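Local coordinates for uncharacterized protein VP1736 (Vibrio parahaemolyticus, PDB 3LXQ), which is of unknown function but carries a sulfatase-type domain of the alkaline phosphatase superfamily, at residues R150-V153 against K154-K157; R339-N342 against N343-P347; T349-L353 against I354-A358; R365-T368 against K369-R373. One frame throughout, in Å; residues are numbered along the deposited sequence.

Interaction 1: residues R150-V153 against K154-K157; sequences RAVV and KLSK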
loop_
_atom_site.group_PDB
_atom_site.type_symbol
_atom_site.label_atom_id
_atom_site.label_comp_id
_atom_site.label_asym_id
_atom_site.label_seq_id
_atom_site.Cartn_x
_atom_site.Cartn_y
_atom_site.Cartn_z
ATOM N N ARG A 150 1.210 15.949 -4.316
ATOM C CA ARG A 150 1.793 14.695 -4.771
ATOM C C ARG A 150 2.293 13.910 -3.564
ATOM O O ARG A 150 2.640 14.487 -2.536
ATOM C CB ARG A 150 2.929 14.965 -5.759
ATOM C CG ARG A 150 2.535 15.887 -6.916
ATOM C CD ARG A 150 3.676 16.166 -7.901
ATOM N NE ARG A 150 4.934 16.574 -7.267
ATOM C CZ ARG A 150 5.264 17.825 -6.931
ATOM N NH1 ARG A 150 4.417 18.826 -7.142
ATOM N NH2 ARG A 150 6.451 18.075 -6.371
ATOM N N ALA A 151 2.308 12.584 -3.681
ATOM C CA ALA A 151 2.989 11.745 -2.685
ATOM C C ALA A 151 4.424 12.228 -2.404
ATOM O O ALA A 151 5.078 12.812 -3.277
ATOM C CB ALA A 151 3.005 10.315 -3.159
ATOM N N VAL A 152 4.910 11.949 -1.194
ATOM C CA VAL A 152 6.230 12.387 -0.737
ATOM C C VAL A 152 7.391 11.773 -1.523
ATOM O O VAL A 152 8.534 12.204 -1.372
ATOM C CB VAL A 152 6.467 12.118 0.787
ATOM C CG1 VAL A 152 5.331 12.664 1.637
ATOM C CG2 VAL A 152 6.727 10.641 1.053
ATOM N N VAL A 153 7.105 10.778 -2.360
ATOM C CA VAL A 153 8.140 10.226 -3.254
ATOM C C VAL A 153 8.653 11.333 -4.176
ATOM O O VAL A 153 9.821 11.320 -4.594
ATOM C CB VAL A 153 7.614 9.045 -4.103
ATOM C CG1 VAL A 153 8.718 8.485 -5.015
ATOM C CG2 VAL A 153 7.026 7.951 -3.208
ATOM N N LYS A 154 7.780 12.300 -4.456
ATOM C CA LYS A 154 8.083 13.391 -5.382
ATOM C C LYS A 154 8.225 14.761 -4.714
ATOM O O LYS A 154 8.407 15.766 -5.400
ATOM C CB LYS A 154 7.024 13.460 -6.496
ATOM C CG LYS A 154 7.089 12.301 -7.461
ATOM C CD LYS A 154 6.052 12.407 -8.556
ATOM C CE LYS A 154 6.381 11.430 -9.667
ATOM N NZ LYS A 154 5.301 11.365 -10.688
ATOM N N LEU A 155 8.148 14.820 -3.387
ATOM C CA LEU A 155 8.258 16.117 -2.723
ATOM C C LEU A 155 9.692 16.350 -2.257
ATOM O O LEU A 155 10.380 15.407 -1.892
ATOM C CB LEU A 155 7.236 16.247 -1.592
ATOM C CG LEU A 155 5.767 16.197 -2.027
ATOM C CD1 LEU A 155 4.861 16.296 -0.821
ATOM C CD2 LEU A 155 5.421 17.302 -3.034
ATOM N N SER A 156 10.137 17.601 -2.296
ATOM C CA SER A 156 11.546 17.927 -2.072
ATOM C C SER A 156 12.029 17.744 -0.624
ATOM O O SER A 156 13.169 17.310 -0.395
ATOM C CB SER A 156 11.860 19.339 -2.582
ATOM O OG SER A 156 11.079 20.306 -1.907
ATOM N N LYS A 157 11.169 18.057 0.344
ATOM C CA LYS A 157 11.521 17.903 1.763
ATOM C C LYS A 157 11.616 16.443 2.220
ATOM O O LYS A 157 12.311 16.140 3.188
ATOM C CB LYS A 157 10.551 18.682 2.656
ATOM C CG LYS A 157 10.657 20.201 2.500
ATOM C CD LYS A 157 9.575 20.935 3.284
ATOM C CE LYS A 157 9.959 21.140 4.743
ATOM N NZ LYS A 157 8.839 21.786 5.485
#
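The chain reverses in a type I beta turn from Ala151 to Lys154, in which Lys154 N donates to Ala151 O at 3.0 Å. One residue further on, Leu155 N reaches Val152 O in a weak bond of 3.3 Å, so that a second carbonyl, if less firmly, also meets the outgoing arm. Outside the turn, Arg150 folds back over it: its chain bends at chi3 (-49°), which brings NH2 to Lys154 O at 3.2 Å. The hydrogen bond is nearly straight (168°) and the oxygen lies close to the guanidinium plane, although the donor stands above the plane of the carbonyl. This turn belongs to the loop between helices 133-141 and 165-171 of the sulfatase-type domain, where Val152 and Val153 pack on Phe192 and Ala151 rests on helix 133-141. The side chain of Leu155 reaches back to Arg150. Its CD2 sits over one face of the Arg150 guanidinium, offset toward the rim and 3.6 Å from NH2, while CD1 meets the backbone oxygen of Arg150 at 3.3 Å. Arg150 crosses Lys154 at about a right angle, with NE 3.8 Å from Lys154 CB; the lysine then extends away to a salt bridge with Asp187.

Interaction 2: residues R339-N342 against N343-P347; sequences RIAN and NIDMP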
loop_
_atom_site.group_PDB
_atom_site.type_symbol
_atom_site.label_atom_id
_atom_site.label_comp_id
_atom_site.label_asym_id
_atom_site.label_seq_id
_atom_site.Cartn_x
_atom_site.Cartn_y
_atom_site.Cartn_z
ATOM N N ARG A 339 -12.595 -6.137 7.801
ATOM C CA ARG A 339 -12.448 -4.828 8.480
ATOM C C ARG A 339 -11.972 -3.756 7.507
ATOM O O ARG A 339 -10.983 -3.962 6.809
ATOM C CB ARG A 339 -11.503 -4.919 9.695
ATOM C CG ARG A 339 -12.013 -5.790 10.869
ATOM C CD ARG A 339 -10.968 -5.922 12.002
ATOM N NE ARG A 339 -9.695 -6.482 11.534
ATOM C CZ ARG A 339 -8.594 -6.624 12.276
ATOM N NH1 ARG A 339 -8.561 -6.237 13.552
ATOM N NH2 ARG A 339 -7.507 -7.157 11.731
ATOM N N ILE A 340 -12.680 -2.627 7.440
ATOM C CA ILE A 340 -12.276 -1.546 6.539
ATOM C C ILE A 340 -10.880 -1.071 6.944
ATOM O O ILE A 340 -10.635 -0.770 8.117
ATOM C CB ILE A 340 -13.248 -0.327 6.534
ATOM C CG1 ILE A 340 -14.695 -0.780 6.340
ATOM C CG2 ILE A 340 -12.873 0.652 5.395
ATOM C CD1 ILE A 340 -15.689 0.282 6.671
ATOM N N ALA A 341 -9.982 -1.011 5.967
ATOM C CA ALA A 341 -8.593 -0.621 6.199
ATOM C C ALA A 341 -8.019 0.106 4.987
ATOM O O ALA A 341 -8.635 0.125 3.919
ATOM C CB ALA A 341 -7.757 -1.854 6.540
ATOM N N ASN A 342 -6.857 0.728 5.177
ATOM C CA ASN A 342 -6.099 1.402 4.130
ATOM C C ASN A 342 -4.789 0.672 3.952
ATOM O O ASN A 342 -4.336 -0.015 4.859
ATOM C CB ASN A 342 -5.762 2.829 4.542
ATOM C CG ASN A 342 -6.772 3.856 4.060
ATOM O OD1 ASN A 342 -7.118 4.774 4.807
ATOM N ND2 ASN A 342 -7.198 3.751 2.801
ATOM N N ASN A 343 -4.162 0.844 2.797
ATOM C CA ASN A 343 -2.799 0.349 2.615
ATOM C C ASN A 343 -1.758 0.964 3.573
ATOM O O ASN A 343 -0.737 0.342 3.844
ATOM C CB ASN A 343 -2.346 0.440 1.143
ATOM C CG ASN A 343 -2.571 1.804 0.513
ATOM O OD1 ASN A 343 -3.085 2.744 1.135
ATOM N ND2 ASN A 343 -2.172 1.917 -0.753
ATOM N N ILE A 344 -2.021 2.165 4.099
ATOM C CA ILE A 344 -1.166 2.732 5.159
ATOM C C ILE A 344 -1.232 1.953 6.500
ATOM O O ILE A 344 -0.382 2.158 7.379
ATOM C CB ILE A 344 -1.433 4.239 5.417
ATOM C CG1 ILE A 344 -2.850 4.465 5.947
ATOM C CG2 ILE A 344 -1.180 5.087 4.161
ATOM C CD1 ILE A 344 -3.018 5.768 6.665
ATOM N N ASP A 345 -2.207 1.056 6.648
ATOM C CA ASP A 345 -2.264 0.153 7.810
ATOM C C ASP A 345 -1.355 -1.057 7.619
ATOM O O ASP A 345 -1.069 -1.795 8.569
ATOM C CB ASP A 345 -3.698 -0.333 8.082
ATOM C CG ASP A 345 -4.683 0.812 8.284
ATOM O OD1 ASP A 345 -4.298 1.819 8.889
ATOM O OD2 ASP A 345 -5.849 0.702 7.839
HETATM N N MSE A 346 -0.896 -1.262 6.393
HETATM C CA MSE A 346 -0.089 -2.428 6.122
HETATM C C MSE A 346 1.304 -2.370 6.773
HETATM O O MSE A 346 1.701 -3.338 7.413
HETATM C CB MSE A 346 -0.052 -2.755 4.633
HETATM C CG MSE A 346 -1.408 -3.168 4.082
HETATM SE SE MSE A 346 -2.077 -4.859 4.844
HETATM C CE MSE A 346 -3.129 -4.165 6.363
ATOM N N PRO A 347 2.013 -1.225 6.673
ATOM C CA PRO A 347 3.339 -1.285 7.302
ATOM C C PRO A 347 3.326 -1.562 8.810
ATOM O O PRO A 347 4.128 -2.372 9.235
ATOM C CB PRO A 347 3.976 0.075 6.999
ATOM C CG PRO A 347 3.090 0.751 6.025
ATOM C CD PRO A 347 1.841 -0.036 5.818
HETATM O O HOH W 1 -7.882 0.006 9.797
#
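Asn342 and Asp345 are joined by two hydrogen bonds where strand 341-342 passes through a short 3-10 turn into helix 346-353. Asn342 N donates to Asp345 OD2 at 2.8 Å, almost straight at 177°, and in return Asp345 N donates to Asn342 O at 3.0 Å. The carboxylate is met from above its plane. With CG anti to the carbonyl carbon (chi1 -56°), Asp345 swings back toward the strand, and its OD2 also touches Ala341 CB at 3.4 Å. The close packing lies round Asn342: its CB meets Ile344 CG1 at 3.6 Å, while its amide turns outward to Met379 N and Tyr127 O, linking the turn to strands 377-382 and 121-127. The selenium-bearing side chain of Met346 comes no nearer to the 339-342 segment than 4.4 Å and packs instead against Phe123, Met126 and strand 298-304. Toward Ile340 the direct contact gives way to water 1, which donates to Asp345 OD2 at 2.9 Å and, weakly, to Ile340 O at 3.3 Å. OD2 thus accepts from both a backbone N-H and a water, whereas OD1 receives Arg377 in a salt bridge and the backbone N of Arg365. Such a set of donors round one buried carboxylate would probably stabilise its negative charge and hold its rotation.

Interaction 3: residues T349-L353 against I354-A358; sequences TLLSL and IGVDA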
loop_
_atom_site.group_PDB
_atom_site.type_symbol
_atom_site.label_atom_id
_atom_site.label_comp_id
_atom_site.label_asym_id
_atom_site.label_seq_id
_atom_site.Cartn_x
_atom_site.Cartn_y
_atom_site.Cartn_z
ATOM N N THR A 349 1.022 -3.220 10.459
ATOM C CA THR A 349 0.635 -4.634 10.516
ATOM C C THR A 349 1.804 -5.583 10.212
ATOM O O THR A 349 2.026 -6.569 10.939
ATOM C CB THR A 349 -0.552 -4.932 9.579
ATOM O OG1 THR A 349 -1.653 -4.068 9.904
ATOM C CG2 THR A 349 -0.993 -6.392 9.679
ATOM N N LEU A 350 2.560 -5.278 9.159
ATOM C CA LEU A 350 3.641 -6.154 8.704
ATOM C C LEU A 350 4.811 -6.196 9.686
ATOM O O LEU A 350 5.345 -7.282 9.967
ATOM C CB LEU A 350 4.109 -5.755 7.298
ATOM C CG LEU A 350 3.062 -5.886 6.176
ATOM C CD1 LEU A 350 3.412 -4.999 4.988
ATOM C CD2 LEU A 350 2.861 -7.335 5.744
ATOM N N LEU A 351 5.196 -5.033 10.220
ATOM C CA LEU A 351 6.238 -4.974 11.258
ATOM C C LEU A 351 5.882 -5.847 12.458
ATOM O O LEU A 351 6.745 -6.511 13.054
ATOM C CB LEU A 351 6.467 -3.541 11.740
ATOM C CG LEU A 351 7.174 -2.541 10.826
ATOM C CD1 LEU A 351 7.386 -1.256 11.598
ATOM C CD2 LEU A 351 8.508 -3.074 10.271
ATOM N N SER A 352 4.602 -5.833 12.802
ATOM C CA SER A 352 4.100 -6.584 13.932
ATOM C C SER A 352 4.190 -8.068 13.632
ATOM O O SER A 352 4.541 -8.859 14.516
ATOM C CB SER A 352 2.660 -6.162 14.246
ATOM O OG SER A 352 2.229 -6.635 15.516
ATOM N N LEU A 353 3.892 -8.445 12.386
ATOM C CA LEU A 353 3.954 -9.853 11.962
ATOM C C LEU A 353 5.371 -10.410 11.873
ATOM O O LEU A 353 5.590 -11.614 12.080
ATOM C CB LEU A 353 3.240 -10.052 10.624
ATOM C CG LEU A 353 1.715 -10.119 10.683
ATOM C CD1 LEU A 353 1.095 -9.885 9.309
ATOM C CD2 LEU A 353 1.269 -11.456 11.275
ATOM N N ILE A 354 6.331 -9.546 11.554
ATOM C CA ILE A 354 7.718 -10.002 11.358
ATOM C C ILE A 354 8.558 -9.961 12.641
ATOM O O ILE A 354 9.742 -10.317 12.629
ATOM C CB ILE A 354 8.440 -9.268 10.188
ATOM C CG1 ILE A 354 8.618 -7.775 10.478
ATOM C CG2 ILE A 354 7.712 -9.524 8.862
ATOM C CD1 ILE A 354 9.546 -7.058 9.503
ATOM N N GLY A 355 7.939 -9.509 13.725
ATOM C CA GLY A 355 8.600 -9.453 15.027
ATOM C C GLY A 355 9.419 -8.206 15.301
ATOM O O GLY A 355 10.344 -8.242 16.103
ATOM N N VAL A 356 9.087 -7.097 14.644
ATOM C CA VAL A 356 9.816 -5.843 14.879
ATOM C C VAL A 356 8.981 -4.842 15.664
ATOM O O VAL A 356 7.937 -4.380 15.175
ATOM C CB VAL A 356 10.329 -5.198 13.557
ATOM C CG1 VAL A 356 10.990 -3.844 13.829
ATOM C CG2 VAL A 356 11.324 -6.122 12.871
ATOM N N ASP A 357 9.443 -4.508 16.872
ATOM C CA ASP A 357 8.808 -3.460 17.692
ATOM C C ASP A 357 8.954 -2.116 16.977
ATOM O O ASP A 357 10.030 -1.799 16.468
ATOM C CB ASP A 357 9.454 -3.363 19.082
ATOM C CG ASP A 357 9.081 -4.521 20.006
ATOM O OD1 ASP A 357 9.694 -4.614 21.092
ATOM O OD2 ASP A 357 8.191 -5.332 19.666
ATOM N N ALA A 358 7.877 -1.333 16.973
ATOM C CA ALA A 358 7.773 -0.140 16.149
ATOM C C ALA A 358 7.489 1.132 16.932
ATOM O O ALA A 358 6.339 1.406 17.290
ATOM C CB ALA A 358 6.695 -0.348 15.063
#
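A Schellman motif ends helix 346-353, and through it the chain turns toward strand 358-360. Leu351 O is its focus: Val356 N, five residues on, donates to it at 2.9 Å, and Ile354 N adds a weak bond of 3.4 Å. The main bond of Ile354 N goes to Leu350 O at 2.9 Å. Gly355 lies between with positive phi (86°), a backbone shape that leaves no room for a beta carbon beside the carbonyl oxygen of Ile354. Beneath this turn Leu351 gathers the apolar contacts, and its two methyls divide the work. CD1 meets Ala358 CB at 3.6 Å, at the start of the strand; CD2 lies 4.2 Å from Ile354 CD1 and 4.3 Å from Val356 CB. Ile354 holds CG1 between its backbone N and carbonyl carbon (chi1 65°), which lays that carbon against the helix end, 3.3 Å from Leu350 O. Leu351, Ile354 and Val356 all pack on Leu169 of helix 165-171, while Leu350 and Ile354 reach Ile299 of strand 298-304. Such a pairing of a glycine in the left-handed helical conformation with an apolar contact between the last helical turn and the residue just beyond the glycine, here Leu351 with Val356, is typical of Schellman C-caps.

Interaction 4: residues R365-T368 against K369-R373; sequences RDLT and KPLAR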
loop_
_atom_site.group_PDB
_atom_site.type_symbol
_atom_site.label_atom_id
_atom_site.label_comp_id
_atom_site.label_asym_id
_atom_site.label_seq_id
_atom_site.Cartn_x
_atom_site.Cartn_y
_atom_site.Cartn_z
ATOM N N ARG A 365 -2.972 1.333 11.448
ATOM C CA ARG A 365 -3.344 0.359 12.471
ATOM C C ARG A 365 -2.526 -0.925 12.333
ATOM O O ARG A 365 -2.222 -1.366 11.219
ATOM C CB ARG A 365 -4.827 0.018 12.352
ATOM C CG ARG A 365 -5.788 1.071 12.891
ATOM C CD ARG A 365 -5.958 2.295 11.973
ATOM N NE ARG A 365 -6.969 3.203 12.523
ATOM C CZ ARG A 365 -8.286 3.060 12.345
ATOM N NH1 ARG A 365 -8.760 2.070 11.594
ATOM N NH2 ARG A 365 -9.138 3.921 12.915
ATOM N N ASP A 366 -2.155 -1.492 13.474
ATOM C CA ASP A 366 -1.583 -2.833 13.532
ATOM C C ASP A 366 -2.776 -3.758 13.578
ATOM O O ASP A 366 -3.439 -3.905 14.610
ATOM C CB ASP A 366 -0.721 -2.989 14.781
ATOM C CG ASP A 366 -0.185 -4.416 14.979
ATOM O OD1 ASP A 366 -0.564 -5.347 14.231
ATOM O OD2 ASP A 366 0.629 -4.608 15.914
ATOM N N LEU A 367 -3.065 -4.383 12.452
ATOM C CA LEU A 367 -4.318 -5.126 12.333
ATOM C C LEU A 367 -4.199 -6.569 12.824
ATOM O O LEU A 367 -5.151 -7.341 12.713
ATOM C CB LEU A 367 -4.863 -5.045 10.906
ATOM C CG LEU A 367 -5.295 -3.628 10.502
ATOM C CD1 LEU A 367 -5.427 -3.482 8.993
ATOM C CD2 LEU A 367 -6.571 -3.180 11.233
ATOM N N THR A 368 -3.036 -6.913 13.377
ATOM C CA THR A 368 -2.881 -8.179 14.083
ATOM C C THR A 368 -3.608 -8.089 15.427
ATOM O O THR A 368 -3.839 -9.101 16.086
ATOM C CB THR A 368 -1.402 -8.556 14.356
ATOM O OG1 THR A 368 -0.814 -7.597 15.240
ATOM C CG2 THR A 368 -0.591 -8.667 13.061
ATOM N N LYS A 369 -3.966 -6.863 15.805
ATOM C CA LYS A 369 -4.628 -6.575 17.062
ATOM C C LYS A 369 -6.069 -6.147 16.809
ATOM O O LYS A 369 -6.391 -5.706 15.696
ATOM C CB LYS A 369 -3.854 -5.493 17.829
ATOM C CG LYS A 369 -2.449 -5.963 18.212
ATOM C CD LYS A 369 -1.603 -4.857 18.800
ATOM C CE LYS A 369 -0.320 -5.454 19.354
ATOM N NZ LYS A 369 0.729 -4.427 19.528
ATOM N N PRO A 370 -6.933 -6.269 17.845
ATOM C CA PRO A 370 -8.354 -5.964 17.713
ATOM C C PRO A 370 -8.605 -4.538 17.287
ATOM O O PRO A 370 -7.854 -3.629 17.623
ATOM C CB PRO A 370 -8.899 -6.181 19.138
ATOM C CG PRO A 370 -7.963 -7.146 19.755
ATOM C CD PRO A 370 -6.615 -6.742 19.212
ATOM N N LEU A 371 -9.678 -4.359 16.545
ATOM C CA LEU A 371 -10.078 -3.062 16.109
ATOM C C LEU A 371 -11.590 -3.098 16.164
ATOM O O LEU A 371 -12.219 -3.948 15.517
ATOM C CB LEU A 371 -9.589 -2.816 14.677
ATOM C CG LEU A 371 -9.937 -1.451 14.071
ATOM C CD1 LEU A 371 -9.069 -0.347 14.650
ATOM C CD2 LEU A 371 -9.858 -1.481 12.534
ATOM N N ALA A 372 -12.157 -2.211 16.975
ATOM C CA ALA A 372 -13.605 -2.136 17.150
ATOM C C ALA A 372 -14.224 -1.743 15.823
ATOM O O ALA A 372 -13.583 -1.052 15.024
ATOM C CB ALA A 372 -13.965 -1.119 18.253
ATOM N N ARG A 373 -15.442 -2.216 15.578
ATOM C CA ARG A 373 -16.187 -1.848 14.377
ATOM C C ARG A 373 -16.270 -0.348 14.095
ATOM O O ARG A 373 -16.216 0.067 12.933
ATOM C CB ARG A 373 -17.599 -2.422 14.411
ATOM C CG ARG A 373 -17.779 -3.611 13.489
ATOM C CD ARG A 373 -19.189 -3.675 12.970
ATOM N NE ARG A 373 -19.516 -2.594 12.034
ATOM C CZ ARG A 373 -20.427 -1.645 12.263
ATOM N NH1 ARG A 373 -20.666 -0.719 11.350
ATOM N NH2 ARG A 373 -21.117 -1.615 13.399
HETATM O O HOH W 2 -5.691 -2.556 15.540
#
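A type I beta turn from Asp366 to Lys369 forms the contact, closed by Lys369 N donating to Asp366 O at 3.2 Å. An Asx turn is built over the same residues, Asp366 OD1 accepting from Thr368 N at 3.0 Å. The aspartate has CG anti to its own N (chi1 175°), which directs the carboxylate forward along the chain; Thr368 N meets OD1 on the anti side, 33° out of the carboxylate plane. The hydroxyl of Thr368 also donates to OD1, in a very short bond of 2.5 Å. The extended side chain of Lys369 runs obliquely past this group, with CD 3.7 Å from Asp366 OD2. Its NZ hydrogen-bonds to Pro78 O and makes a long salt bridge with OD2, at 3.6 Å, while OD2 takes a hydrogen bond from Ser352 in helix 346-353. The turn belongs to the connection between strands 358-360 and 377-382, with Leu367 and Thr368 packing against that helix. Past the turn, Leu371 points back to the first arm. Its CD2 meets Leu367 CD2 at 3.9 Å, and its CD1 lies over one face of the Arg365 guanidinium, offset toward the rim; Leu371 and Arg365 cross at about a right angle. Arg365, bent at chi2 (76°), carries that flat group on to Asp375 O and to Ser60 and Ser61 carbonyls. Water 2 lies between the arms, 2.8 Å from Asp366 O and 3.2 Å from Pro370 O.

Interactions 1 to 4 follow one another along the chain. Interaction 1, before helix 165-171, stands apart, its centre 21 Å from that of interaction 2 and 29 Å from that of interaction 4. The other three cluster round helix 346-353: interaction 2 leads into it from strand 341-342 of the mixed sheet, interaction 3 ends it, their centres 14 Å apart, and interaction 4 lies against it. Interaction 4 touches both: Arg339 NH2 and Leu367 O are 2.6 Å apart, probably hydrogen-bonded, and Leu367 N lies 2.9 Å from Thr349 OG1. The loop before strand 377-382 is thereby held against the helix and the segment leading into it, which probably helps to seat the five-stranded antiparallel sheet beside the sulfatase-type core.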